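Local coordinates for protein serine protease pet (Escherichia coli, PDB 4OM9) that acts as an autotransporter enterotoxin of enteroaggregative strains, a secreted serine protease that probably cleaves host alpha-fodrin, at residues T69-A74 / G99-I104; T119-N124 / V223-T228; E125-I130 / T179-N184; G147-S152 / S208-Y213; G188-Y193 / V242-S247. One frame throughout, in Å; residues are numbered along the deposited sequence.

From the N terminus, contact 1 closes first and ties two strands of the five-stranded antiparallel sheet at 60-107. It is in series with all the others. Contact 2 then opens a long loop, in which 119-124 meets strand 221-232. Contacts 3 and 4 nest inside that loop and cross each other: 125-130 reaches 179-184, and 147-152 reaches 208-213. Contact 5 starts after contact 3 has closed and crosses contacts 2 and 4, ending at the first residue of helix 247-255. Contacts 2 to 5 all reach the second, seven-stranded antiparallel sheet. Thr69 with Thr227 links the two sheets, and Asn100, in the loop before strand 102-107, holds Lys190 and Thr243, as in two-barrel clan PA proteases.

Contact 1. Residues T69-A74 / G99-I104; sequences TVAHNA and GNDFSI
Asp101 OD1 takes N-H groups of Ala71 and His72. His72 N donates to OD1 over 3.0 Å and meets it nearly along its C-O bond. Ala71 N also approaches OD1, at 2.8 Å, but the bond is bent and weak. His72 ND1 adds a long, weak bond to OD1. The same Ala71 N gives a sounder bond of 2.9 Å to the backbone atom Asp101 O. The carboxylate can face this turn because CG of Asp101 stands anti to its own backbone N (chi1 -174°).

The His72 ring comes in edge-on. Its ND1 donates to Asp101 OD2 over 3.2 Å, with the acceptor close to the ring plane. OD2 receives this bond on its syn side, 31° out of the carboxylate plane. Ring and carboxylate planes are 41° apart. OD2 has a second partner in His229 ND1. The methyls of Val70 pack against the same oxygen. The carboxylate is therefore held by main-chain and side-chain N-H groups at once.

Farther along, the strands pair through Thr69 N and Ser103 O, 3.0 Å apart. A water joins Val70 O to Ser103 OG. Ser208 OG lies beside His72 CE1. His72, Asp101 and Ser208, the last within a GDSGS sequence, are consistent with the Asp-His-Ser catalytic triad of chymotrypsin-like serine proteases.

Contact 2. Residues T119-N124 / V223-T228; sequences TSFNYN and VLLGTT
Phe121 and Leu225 meet because both carry CG anti to the backbone N, with chi1 -180° and 175°. The two side chains then run side by side and point the same way. Leu225 lays its CD1 methyl over one face of the Phe121 ring in a CH-pi contact. This methyl is 3.6 Å from the ring centroid and shifted toward the rim. Its closest ring atom is Phe121 CZ, at 3.4 Å. Near the base of the ring, Phe121 CD2 lies 3.4 Å from the backbone atom Leu225 O.

At the root of the side chain, Phe121 CB packs on Val223 CG1 at 3.6 Å and is equally near Leu224 O. The other methyl of Val223, CG2, touches Ser120 OG at 3.4 Å. That hydroxyl has its polar partner in Asp118 OD1. Between 119-124 and 223-228 the contact is thus one of apolar packing. Past the ring the loop turns away, and Asn122 OD1 accepts from Asn124 N over 3.1 Å in an Asx turn.

Leu225 also packs on Val212, Val214 and Val242, so Phe121 joins the apolar side chains around Leu225. The loop leading to helix 127-134 is in this way fastened to strand 221-232. Leu225 and Gly226 both face Val212 on the neighbouring strand 211-216, which makes the spot a classic beta bulge in the antiparallel sheet.

Contact 3. Residues E125-I130 / T179-N184; sequences ENNQNI and TNLRAN
Arg182 reaches from its corner in the chain across to the start of helix 127-134, and its outer half passes round one atom, Asn127 OD1. CB points toward the helix. CG comes within 3.7 Å of Asn127 OD1, and CD passes the same oxygen at 3.4 Å. The chain then bends at chi3 (82°), which carries the guanidinium round to this acceptor. NE remains 4.0 Å from Asn127 OD1. At the tip, NH1 donates to Asn127 OD1 over 2.9 Å.

This bond runs in the guanidinium plane and almost straight onto the end of the amide C=O. The amide and guanidinium planes are 15° apart, and the guanidinium edge meets the oxygen end of the amide. NH1 has a second, weak bond to Glu125 O at 3.4 Å. The other tip nitrogen, NH2, lies toward Tyr123 O, at a separation too short to be trusted in detail. The Tyr123 ring makes a cation-pi contact with the arginine.

Next to the polar bonds, Ile130 CG2 packs on Leu181 CD1 at 4.1 Å, the two side chains sliding past each other. A water accepts weakly from Asn127 ND2 and donates to Asn180 OD1. That oxygen also takes Arg182 N in an Asx turn. Asn126 caps the helix by accepting from Asn129 N. The first turn of helix 127-134 thus rests on the corner within strand 172-185, with strand 188-195 beside it through Glu192 and Lys190.

Contact 4. Residues G147-S152 / S208-Y213; sequences GFRVGS and SGSGVY
Arg149 and Val212 are a non-hydrogen-bonded pair with side chains on the same face of the sheet, and these side chains cross obliquely. Arg149 CG packs on Val212 CG2 at 3.8 Å. It also passes 3.1 Å from the backbone atom Gly211 O. Beyond it, the arginine bends at chi2 and chi3 and brings NE to 3.4 Å from Ser210 OG. The hydroxyl has its sound partner in Asp207 O, while Arg149 NH1 bonds to Tyr193 OH.

The Tyr213 ring stands on the other side of the sheet. CG is anti to its carbonyl carbon (chi1 -65°), which turns the ring edge to Phe148 O. This oxygen lies in the ring plane, 3.6 Å from Tyr213 CD1. It also accepts from Tyr213 N over 2.9 Å.

Ser210 CB comes against Val150 O at 3.2 Å, where the strands part. Strand 143-151 is thereby set beside the start of strand 211-216, just after the GDSGS sequence, in an antiparallel sheet consistent with the second barrel of a chymotrypsin-like protease.

Contact 5. Residues G188-Y193 / V242-S247; sequences GNKVEY and VTPFDS
The Tyr193 ring meets Val242 obliquely, with its CD2 4.0 Å from Val242 CG2. The Phe176 ring stacks with the tyrosine ring. Tyr193 CG sits between the backbone N and the carbonyl carbon (chi1 81°), which swings the ring over toward Val242. The puckered Pro244 ring, at the other end of the contact, brings CD and CG near Asn189 O, with CD at 3.8 Å.

Between these rings lies an antiparallel strand pair of the protease's second, seven-stranded sheet. Val191 and Val242 form its hydrogen-bonded pair. Val242 N donates to Val191 O over 2.7 Å, and Val191 N returns a bond to Val242 O over 3.1 Å. Their side chains share one face, CB to CB 4.3 Å, and both pack on Leu225 of strand 221-232. The short strand axes diverge, with 129° between their directions. Pro244 has no N-H to carry the pairing on.

On the neighbouring side, Lys190 and Thr243 run alongside each other and point the same way. Both reach Asn100, which takes Lys190 NZ on its side-chain OD1 and the Thr243 hydroxyl on its backbone O. The strand pair is thereby tied to the loop before strand 102-107. The bend at chi4 (61°) turns NZ aside toward Asn100. Lys190 CE lies 3.6 Å from Thr243 OG1.

Contact 1. Residues T69-A74 / G99-I104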
# COMPACT_ATOMS: atom_id res chain seq x y z
N THR A 69 -3.41 -35.67 -13.60
CA THR A 69 -4.84 -35.72 -13.39
C THR A 69 -5.27 -37.18 -13.11
O THR A 69 -4.52 -37.99 -12.57
CB THR A 69 -5.58 -35.12 -14.61
OG1 THR A 69 -6.98 -35.03 -14.33
CG2 THR A 69 -5.34 -35.94 -15.93
N VAL A 70 -6.50 -37.52 -13.45
CA VAL A 70 -6.93 -38.88 -13.25
C VAL A 70 -7.24 -39.45 -14.64
O VAL A 70 -7.45 -38.67 -15.58
CB VAL A 70 -8.12 -38.91 -12.27
CG1 VAL A 70 -9.36 -39.50 -12.89
CG2 VAL A 70 -7.69 -39.60 -11.00
N ALA A 71 -7.18 -40.78 -14.76
CA ALA A 71 -7.25 -41.46 -16.07
C ALA A 71 -8.64 -41.45 -16.69
O ALA A 71 -8.78 -41.19 -17.89
CB ALA A 71 -6.74 -42.92 -15.96
N HIS A 72 -9.67 -41.72 -15.89
CA HIS A 72 -11.03 -41.81 -16.43
C HIS A 72 -11.63 -40.42 -16.65
O HIS A 72 -12.83 -40.29 -16.90
CB HIS A 72 -11.93 -42.68 -15.54
CG HIS A 72 -12.44 -42.00 -14.31
ND1 HIS A 72 -11.66 -41.76 -13.20
CD2 HIS A 72 -13.68 -41.55 -14.00
CE1 HIS A 72 -12.39 -41.17 -12.26
NE2 HIS A 72 -13.62 -41.03 -12.72
N ASN A 73 -10.79 -39.40 -16.55
CA ASN A 73 -11.16 -38.05 -16.97
C ASN A 73 -11.02 -37.91 -18.48
O ASN A 73 -11.37 -36.87 -19.05
CB ASN A 73 -10.31 -37.00 -16.25
CG ASN A 73 -11.10 -36.20 -15.24
OD1 ASN A 73 -12.23 -36.56 -14.90
ND2 ASN A 73 -10.51 -35.11 -14.75
N ALA A 74 -10.50 -38.95 -19.13
CA ALA A 74 -10.44 -38.99 -20.58
C ALA A 74 -11.85 -39.05 -21.15
O ALA A 74 -12.15 -38.40 -22.15
CB ALA A 74 -9.61 -40.17 -21.05
N GLY A 99 -3.22 -48.54 -13.51
CA GLY A 99 -4.40 -49.25 -13.03
C GLY A 99 -5.06 -48.57 -11.83
O GLY A 99 -6.27 -48.70 -11.60
N ASN A 100 -4.26 -47.84 -11.06
CA ASN A 100 -4.76 -47.07 -9.94
C ASN A 100 -5.34 -45.70 -10.36
O ASN A 100 -5.61 -44.85 -9.50
CB ASN A 100 -3.64 -46.88 -8.91
CG ASN A 100 -4.17 -46.71 -7.48
OD1 ASN A 100 -5.15 -47.34 -7.07
ND2 ASN A 100 -3.50 -45.84 -6.72
N ASP A 101 -5.49 -45.50 -11.69
CA ASP A 101 -6.23 -44.36 -12.27
C ASP A 101 -5.35 -43.12 -12.34
O ASP A 101 -5.82 -41.99 -12.52
CB ASP A 101 -7.53 -44.08 -11.49
CG ASP A 101 -8.42 -43.02 -12.13
OD1 ASP A 101 -8.43 -42.89 -13.37
OD2 ASP A 101 -9.13 -42.30 -11.38
N PHE A 102 -4.04 -43.33 -12.24
CA PHE A 102 -3.12 -42.21 -12.30
C PHE A 102 -2.90 -41.80 -13.75
O PHE A 102 -2.88 -42.64 -14.65
CB PHE A 102 -1.79 -42.58 -11.63
CG PHE A 102 -0.75 -41.51 -11.76
CD1 PHE A 102 -0.80 -40.37 -10.95
CD2 PHE A 102 0.27 -41.63 -12.70
CE1 PHE A 102 0.15 -39.38 -11.07
CE2 PHE A 102 1.23 -40.64 -12.84
CZ PHE A 102 1.18 -39.50 -12.03
N SER A 103 -2.74 -40.49 -13.97
CA SER A 103 -2.45 -39.98 -15.30
C SER A 103 -1.42 -38.87 -15.29
O SER A 103 -1.63 -37.83 -14.67
CB SER A 103 -3.73 -39.49 -15.98
OG SER A 103 -3.44 -39.00 -17.29
N ILE A 104 -0.30 -39.10 -15.97
CA ILE A 104 0.70 -38.06 -16.23
C ILE A 104 0.60 -37.65 -17.69
O ILE A 104 0.62 -38.48 -18.62
CB ILE A 104 2.14 -38.52 -15.89
CG1 ILE A 104 3.16 -37.47 -16.32
CG2 ILE A 104 2.46 -39.81 -16.58
CD1 ILE A 104 3.05 -36.15 -15.58
O HOH W 1 -6.36 -38.45 -18.41

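Contact 2. Residues T119-N124 / V223-T228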
# COMPACT_ATOMS: atom_id res chain seq x y z
N THR A 119 6.34 -32.30 -6.53
CA THR A 119 6.02 -33.72 -6.73
C THR A 119 6.84 -34.66 -5.85
O THR A 119 7.13 -35.78 -6.25
CB THR A 119 6.27 -34.15 -8.20
OG1 THR A 119 7.57 -33.69 -8.61
CG2 THR A 119 5.22 -33.57 -9.14
N SER A 120 7.22 -34.22 -4.65
CA SER A 120 8.06 -35.06 -3.80
C SER A 120 7.28 -35.98 -2.82
O SER A 120 7.84 -36.44 -1.83
CB SER A 120 9.00 -34.17 -2.99
OG SER A 120 8.27 -33.47 -2.00
N PHE A 121 6.00 -36.24 -3.09
CA PHE A 121 5.27 -37.18 -2.25
C PHE A 121 5.63 -38.64 -2.56
O PHE A 121 5.55 -39.07 -3.70
CB PHE A 121 3.76 -37.01 -2.37
CG PHE A 121 2.99 -37.96 -1.49
CD1 PHE A 121 3.01 -37.82 -0.11
CD2 PHE A 121 2.30 -39.03 -2.04
CE1 PHE A 121 2.35 -38.70 0.70
CE2 PHE A 121 1.62 -39.92 -1.23
CZ PHE A 121 1.65 -39.76 0.15
N ASN A 122 6.01 -39.38 -1.53
CA ASN A 122 6.41 -40.78 -1.71
C ASN A 122 5.48 -41.74 -1.00
O ASN A 122 5.67 -42.06 0.17
CB ASN A 122 7.83 -40.99 -1.19
CG ASN A 122 8.41 -42.31 -1.62
OD1 ASN A 122 7.69 -43.20 -2.07
ND2 ASN A 122 9.72 -42.45 -1.47
N TYR A 123 4.48 -42.24 -1.74
CA TYR A 123 3.48 -43.14 -1.18
C TYR A 123 4.06 -44.43 -0.62
O TYR A 123 3.39 -45.13 0.13
CB TYR A 123 2.44 -43.48 -2.25
CG TYR A 123 1.14 -44.05 -1.69
CD1 TYR A 123 0.50 -43.45 -0.61
CD2 TYR A 123 0.53 -45.16 -2.28
CE1 TYR A 123 -0.71 -43.94 -0.11
CE2 TYR A 123 -0.67 -45.66 -1.79
CZ TYR A 123 -1.28 -45.05 -0.70
OH TYR A 123 -2.47 -45.54 -0.22
N ASN A 124 5.30 -44.75 -0.98
CA ASN A 124 5.90 -46.03 -0.61
C ASN A 124 6.68 -45.99 0.69
O ASN A 124 7.31 -46.98 1.07
CB ASN A 124 6.83 -46.50 -1.72
CG ASN A 124 6.11 -46.69 -3.02
OD1 ASN A 124 4.93 -47.04 -3.04
ND2 ASN A 124 6.80 -46.43 -4.13
N VAL A 223 2.85 -29.98 -0.96
CA VAL A 223 3.28 -31.04 -1.82
C VAL A 223 2.04 -31.59 -2.47
O VAL A 223 1.00 -31.67 -1.83
CB VAL A 223 4.06 -32.10 -1.00
CG1 VAL A 223 3.86 -33.52 -1.51
CG2 VAL A 223 5.52 -31.71 -0.89
N LEU A 224 2.12 -31.96 -3.74
CA LEU A 224 0.99 -32.60 -4.39
C LEU A 224 0.84 -34.05 -3.92
O LEU A 224 1.65 -34.89 -4.32
CB LEU A 224 1.18 -32.57 -5.90
CG LEU A 224 0.01 -33.05 -6.75
CD1 LEU A 224 -1.15 -32.06 -6.68
CD2 LEU A 224 0.50 -33.22 -8.19
N LEU A 225 -0.17 -34.34 -3.11
CA LEU A 225 -0.41 -35.71 -2.61
C LEU A 225 -0.81 -36.65 -3.72
O LEU A 225 -0.33 -37.80 -3.82
CB LEU A 225 -1.50 -35.73 -1.54
CG LEU A 225 -1.90 -37.14 -1.04
CD1 LEU A 225 -0.97 -37.58 0.09
CD2 LEU A 225 -3.36 -37.23 -0.55
N GLY A 226 -1.70 -36.17 -4.57
CA GLY A 226 -2.20 -36.95 -5.68
C GLY A 226 -3.35 -36.23 -6.35
O GLY A 226 -3.44 -35.01 -6.25
N THR A 227 -4.24 -36.98 -6.99
CA THR A 227 -5.32 -36.42 -7.78
C THR A 227 -6.62 -37.13 -7.44
O THR A 227 -6.65 -38.34 -7.16
CB THR A 227 -5.05 -36.54 -9.31
OG1 THR A 227 -4.72 -37.89 -9.64
CG2 THR A 227 -3.88 -35.69 -9.67
N THR A 228 -7.71 -36.38 -7.48
CA THR A 228 -8.97 -36.88 -6.95
C THR A 228 -9.62 -37.95 -7.82
O THR A 228 -9.94 -37.72 -8.98
CB THR A 228 -9.95 -35.73 -6.77
OG1 THR A 228 -9.36 -34.79 -5.87
CG2 THR A 228 -11.26 -36.22 -6.20

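Contact 3. Residues E125-I130 / T179-N184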
# COMPACT_ATOMS: atom_id res chain seq x y z
N GLU A 125 6.63 -44.86 1.37
CA GLU A 125 7.16 -44.76 2.73
C GLU A 125 6.14 -45.42 3.62
O GLU A 125 4.97 -45.46 3.27
CB GLU A 125 7.38 -43.30 3.14
CG GLU A 125 8.59 -42.63 2.53
CD GLU A 125 9.87 -42.96 3.28
OE1 GLU A 125 10.36 -42.08 4.02
OE2 GLU A 125 10.37 -44.10 3.14
N ASN A 126 6.57 -45.94 4.77
CA ASN A 126 5.60 -46.56 5.68
C ASN A 126 4.72 -45.50 6.35
O ASN A 126 5.05 -44.31 6.36
CB ASN A 126 6.30 -47.44 6.73
CG ASN A 126 7.27 -46.67 7.62
OD1 ASN A 126 6.99 -45.55 8.05
ND2 ASN A 126 8.41 -47.28 7.91
N ASN A 127 3.59 -45.96 6.89
CA ASN A 127 2.59 -45.07 7.47
C ASN A 127 3.13 -44.10 8.52
O ASN A 127 2.77 -42.91 8.50
CB ASN A 127 1.46 -45.90 8.06
CG ASN A 127 0.49 -46.38 7.02
OD1 ASN A 127 0.79 -46.35 5.83
ND2 ASN A 127 -0.68 -46.82 7.45
N GLN A 128 3.98 -44.58 9.41
CA GLN A 128 4.51 -43.70 10.45
C GLN A 128 5.38 -42.56 9.86
O GLN A 128 5.31 -41.43 10.35
CB GLN A 128 5.32 -44.50 11.47
CG GLN A 128 5.70 -43.69 12.72
CD GLN A 128 4.49 -43.14 13.47
OE1 GLN A 128 3.76 -43.87 14.15
NE2 GLN A 128 4.30 -41.82 13.37
N ASN A 129 6.16 -42.86 8.83
CA ASN A 129 7.03 -41.87 8.21
C ASN A 129 6.23 -40.76 7.54
O ASN A 129 6.56 -39.58 7.63
CB ASN A 129 7.96 -42.53 7.18
CG ASN A 129 9.28 -42.99 7.79
OD1 ASN A 129 9.47 -42.97 9.01
ND2 ASN A 129 10.20 -43.41 6.93
N ILE A 130 5.16 -41.16 6.86
CA ILE A 130 4.28 -40.22 6.19
C ILE A 130 3.54 -39.33 7.21
O ILE A 130 3.37 -38.12 7.01
CB ILE A 130 3.29 -40.98 5.29
CG1 ILE A 130 4.07 -41.79 4.25
CG2 ILE A 130 2.33 -40.04 4.61
CD1 ILE A 130 3.20 -42.49 3.23
N THR A 179 -8.49 -39.96 6.54
CA THR A 179 -9.11 -41.02 7.35
C THR A 179 -8.56 -42.41 7.03
O THR A 179 -8.68 -43.32 7.84
CB THR A 179 -10.64 -41.03 7.15
OG1 THR A 179 -10.95 -41.07 5.75
CG2 THR A 179 -11.28 -39.77 7.75
N ASN A 180 -7.95 -42.58 5.86
CA ASN A 180 -7.22 -43.81 5.55
C ASN A 180 -6.14 -43.58 4.50
O ASN A 180 -6.43 -43.39 3.31
CB ASN A 180 -8.18 -44.90 5.07
CG ASN A 180 -7.60 -46.31 5.22
OD1 ASN A 180 -6.38 -46.48 5.37
ND2 ASN A 180 -8.47 -47.32 5.20
N LEU A 181 -4.89 -43.62 4.94
CA LEU A 181 -3.74 -43.54 4.05
C LEU A 181 -3.73 -44.64 3.01
O LEU A 181 -3.25 -44.42 1.92
CB LEU A 181 -2.45 -43.60 4.85
CG LEU A 181 -1.94 -42.25 5.37
CD1 LEU A 181 -0.66 -42.44 6.18
CD2 LEU A 181 -1.74 -41.28 4.20
N ARG A 182 -4.23 -45.82 3.35
CA ARG A 182 -4.21 -46.93 2.40
C ARG A 182 -5.55 -47.64 2.39
O ARG A 182 -5.70 -48.73 2.95
CB ARG A 182 -3.08 -47.92 2.74
CG ARG A 182 -1.90 -47.32 3.52
CD ARG A 182 -0.58 -48.04 3.27
NE ARG A 182 0.04 -47.56 2.05
CZ ARG A 182 1.10 -46.77 1.99
NH1 ARG A 182 1.73 -46.37 3.08
NH2 ARG A 182 1.56 -46.39 0.80
N ALA A 183 -6.52 -47.01 1.73
CA ALA A 183 -7.83 -47.62 1.51
C ALA A 183 -7.79 -48.66 0.39
O ALA A 183 -7.21 -48.40 -0.67
CB ALA A 183 -8.85 -46.55 1.20
N ASN A 184 -8.40 -49.82 0.63
CA ASN A 184 -8.40 -50.92 -0.33
C ASN A 184 -9.51 -50.78 -1.36
O ASN A 184 -10.64 -51.21 -1.14
CB ASN A 184 -8.54 -52.26 0.40
CG ASN A 184 -8.70 -53.44 -0.55
OD1 ASN A 184 -7.98 -53.56 -1.56
ND2 ASN A 184 -9.64 -54.31 -0.25
O HOH W 2 -3.89 -47.70 6.57

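Contact 4. Residues G147-S152 / S208-Y213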
# COMPACT_ATOMS: atom_id res chain seq x y z
N GLY A 147 -5.13 -31.32 4.81
CA GLY A 147 -4.75 -30.79 3.52
C GLY A 147 -5.87 -30.06 2.83
O GLY A 147 -6.98 -29.96 3.35
N PHE A 148 -5.56 -29.55 1.64
CA PHE A 148 -6.46 -28.72 0.87
C PHE A 148 -6.63 -29.31 -0.51
O PHE A 148 -5.70 -29.87 -1.09
CB PHE A 148 -5.94 -27.29 0.73
CG PHE A 148 -6.00 -26.47 1.99
CD1 PHE A 148 -7.18 -25.82 2.35
CD2 PHE A 148 -4.87 -26.30 2.78
CE1 PHE A 148 -7.23 -25.03 3.53
CE2 PHE A 148 -4.91 -25.52 3.95
CZ PHE A 148 -6.10 -24.89 4.33
N ARG A 149 -7.82 -29.12 -1.07
CA ARG A 149 -8.06 -29.52 -2.44
C ARG A 149 -8.85 -28.44 -3.12
O ARG A 149 -9.74 -27.85 -2.54
CB ARG A 149 -8.81 -30.84 -2.50
CG ARG A 149 -8.95 -31.36 -3.89
CD ARG A 149 -10.29 -32.04 -4.07
NE ARG A 149 -11.27 -31.03 -4.41
CZ ARG A 149 -12.32 -30.73 -3.67
NH1 ARG A 149 -12.55 -31.41 -2.56
NH2 ARG A 149 -13.16 -29.78 -4.07
N VAL A 150 -8.54 -28.21 -4.38
CA VAL A 150 -9.17 -27.14 -5.12
C VAL A 150 -9.72 -27.68 -6.44
O VAL A 150 -9.03 -28.43 -7.15
CB VAL A 150 -8.14 -26.04 -5.33
CG1 VAL A 150 -8.26 -25.39 -6.69
CG2 VAL A 150 -8.15 -25.08 -4.18
N GLY A 151 -10.97 -27.34 -6.75
CA GLY A 151 -11.54 -27.72 -8.03
C GLY A 151 -12.84 -26.99 -8.33
O GLY A 151 -13.29 -26.15 -7.52
N SER A 152 -13.46 -27.29 -9.48
CA SER A 152 -14.70 -26.61 -9.84
C SER A 152 -15.75 -27.53 -10.44
O SER A 152 -16.23 -27.30 -11.55
CB SER A 152 -14.39 -25.46 -10.81
OG SER A 152 -15.53 -24.65 -11.04
N SER A 208 -13.45 -34.55 -10.07
CA SER A 208 -12.61 -35.71 -10.33
C SER A 208 -11.38 -35.26 -11.12
O SER A 208 -11.49 -34.50 -12.08
CB SER A 208 -13.40 -36.79 -11.07
OG SER A 208 -12.55 -37.80 -11.60
N GLY A 209 -10.20 -35.69 -10.68
CA GLY A 209 -8.96 -35.27 -11.32
C GLY A 209 -8.23 -34.12 -10.62
O GLY A 209 -7.03 -33.93 -10.86
N SER A 210 -8.93 -33.36 -9.76
CA SER A 210 -8.35 -32.15 -9.17
C SER A 210 -7.25 -32.53 -8.19
O SER A 210 -7.28 -33.63 -7.63
CB SER A 210 -9.43 -31.28 -8.48
OG SER A 210 -10.18 -31.99 -7.50
N GLY A 211 -6.28 -31.65 -8.00
CA GLY A 211 -5.13 -31.96 -7.17
C GLY A 211 -5.38 -31.82 -5.66
O GLY A 211 -6.14 -30.97 -5.21
N VAL A 212 -4.75 -32.71 -4.90
CA VAL A 212 -4.91 -32.80 -3.47
C VAL A 212 -3.56 -32.48 -2.84
O VAL A 212 -2.53 -33.03 -3.26
CB VAL A 212 -5.40 -34.22 -3.06
CG1 VAL A 212 -5.41 -34.39 -1.55
CG2 VAL A 212 -6.78 -34.52 -3.66
N TYR A 213 -3.55 -31.58 -1.87
CA TYR A 213 -2.28 -31.07 -1.34
C TYR A 213 -2.06 -31.44 0.11
O TYR A 213 -2.99 -31.56 0.90
CB TYR A 213 -2.20 -29.55 -1.49
CG TYR A 213 -2.17 -29.05 -2.91
CD1 TYR A 213 -3.35 -28.90 -3.63
CD2 TYR A 213 -0.96 -28.72 -3.54
CE1 TYR A 213 -3.34 -28.44 -4.94
CE2 TYR A 213 -0.94 -28.26 -4.85
CZ TYR A 213 -2.14 -28.13 -5.54
OH TYR A 213 -2.17 -27.69 -6.84
O HOH W 3 -6.50 -28.93 -6.56

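Contact 5. Residues G188-Y193 / V242-S247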
# COMPACT_ATOMS: atom_id res chain seq x y z
N GLY A 188 -6.33 -50.48 -6.72
CA GLY A 188 -5.16 -50.43 -5.85
C GLY A 188 -5.39 -49.53 -4.64
O GLY A 188 -6.47 -48.96 -4.47
N ASN A 189 -4.37 -49.42 -3.80
CA ASN A 189 -4.47 -48.60 -2.60
C ASN A 189 -4.61 -47.10 -2.87
O ASN A 189 -3.89 -46.54 -3.72
CB ASN A 189 -3.25 -48.86 -1.72
CG ASN A 189 -3.40 -50.12 -0.90
OD1 ASN A 189 -4.43 -50.79 -0.96
ND2 ASN A 189 -2.37 -50.45 -0.12
N LYS A 190 -5.53 -46.45 -2.16
CA LYS A 190 -5.82 -45.04 -2.36
C LYS A 190 -6.03 -44.29 -1.05
O LYS A 190 -6.55 -44.84 -0.08
CB LYS A 190 -7.07 -44.86 -3.24
CG LYS A 190 -6.89 -45.27 -4.72
CD LYS A 190 -8.15 -44.90 -5.51
CE LYS A 190 -8.01 -45.25 -6.97
NZ LYS A 190 -7.80 -46.73 -7.15
N VAL A 191 -5.64 -43.02 -1.03
CA VAL A 191 -5.79 -42.21 0.16
C VAL A 191 -7.24 -41.76 0.28
O VAL A 191 -7.87 -41.36 -0.69
CB VAL A 191 -4.84 -41.03 0.14
CG1 VAL A 191 -5.16 -40.03 1.27
CG2 VAL A 191 -3.42 -41.52 0.26
N GLU A 192 -7.76 -41.87 1.49
CA GLU A 192 -9.16 -41.56 1.75
C GLU A 192 -9.23 -40.37 2.67
O GLU A 192 -8.48 -40.29 3.65
CB GLU A 192 -9.87 -42.77 2.36
CG GLU A 192 -11.33 -42.53 2.76
CD GLU A 192 -11.89 -43.67 3.64
OE1 GLU A 192 -11.82 -43.54 4.88
OE2 GLU A 192 -12.38 -44.68 3.09
N TYR A 193 -10.10 -39.41 2.36
CA TYR A 193 -10.24 -38.28 3.26
C TYR A 193 -11.70 -37.94 3.52
O TYR A 193 -12.61 -38.38 2.81
CB TYR A 193 -9.46 -37.05 2.74
CG TYR A 193 -10.06 -36.14 1.66
CD1 TYR A 193 -11.28 -35.49 1.84
CD2 TYR A 193 -9.33 -35.82 0.51
CE1 TYR A 193 -11.79 -34.62 0.89
CE2 TYR A 193 -9.83 -34.93 -0.45
CZ TYR A 193 -11.07 -34.34 -0.25
OH TYR A 193 -11.61 -33.47 -1.17
N VAL A 242 -8.18 -40.35 -3.16
CA VAL A 242 -7.13 -39.75 -3.95
C VAL A 242 -6.17 -40.78 -4.51
O VAL A 242 -5.59 -41.58 -3.77
CB VAL A 242 -6.33 -38.74 -3.14
CG1 VAL A 242 -5.43 -37.93 -4.06
CG2 VAL A 242 -7.27 -37.83 -2.33
N THR A 243 -5.99 -40.76 -5.83
CA THR A 243 -4.93 -41.54 -6.47
C THR A 243 -3.60 -40.91 -6.10
O THR A 243 -3.34 -39.77 -6.45
CB THR A 243 -5.10 -41.58 -8.00
OG1 THR A 243 -6.27 -42.35 -8.31
CG2 THR A 243 -3.88 -42.20 -8.68
N PRO A 244 -2.77 -41.65 -5.35
CA PRO A 244 -1.48 -41.14 -4.88
C PRO A 244 -0.58 -40.79 -6.05
O PRO A 244 -0.47 -41.60 -6.98
CB PRO A 244 -0.91 -42.31 -4.08
CG PRO A 244 -2.09 -43.18 -3.75
CD PRO A 244 -3.00 -43.04 -4.94
N PHE A 245 0.07 -39.63 -6.00
CA PHE A 245 0.98 -39.25 -7.08
C PHE A 245 2.01 -40.32 -7.38
O PHE A 245 2.62 -40.87 -6.46
CB PHE A 245 1.72 -37.94 -6.77
CG PHE A 245 2.86 -37.67 -7.72
CD1 PHE A 245 2.62 -37.13 -8.96
CD2 PHE A 245 4.16 -38.01 -7.38
CE1 PHE A 245 3.66 -36.90 -9.85
CE2 PHE A 245 5.20 -37.78 -8.25
CZ PHE A 245 4.95 -37.23 -9.49
N ASP A 246 2.26 -40.59 -8.66
CA ASP A 246 3.11 -41.72 -9.05
C ASP A 246 4.35 -41.26 -9.83
O ASP A 246 4.28 -40.98 -11.02
CB ASP A 246 2.29 -42.72 -9.87
CG ASP A 246 3.10 -43.90 -10.40
OD1 ASP A 246 4.34 -43.98 -10.20
OD2 ASP A 246 2.48 -44.77 -11.02
N SER A 247 5.49 -41.25 -9.13
CA SER A 247 6.78 -40.84 -9.68
C SER A 247 7.28 -41.68 -10.85
O SER A 247 7.73 -41.16 -11.87
CB SER A 247 7.82 -40.91 -8.57
OG SER A 247 8.14 -39.61 -8.12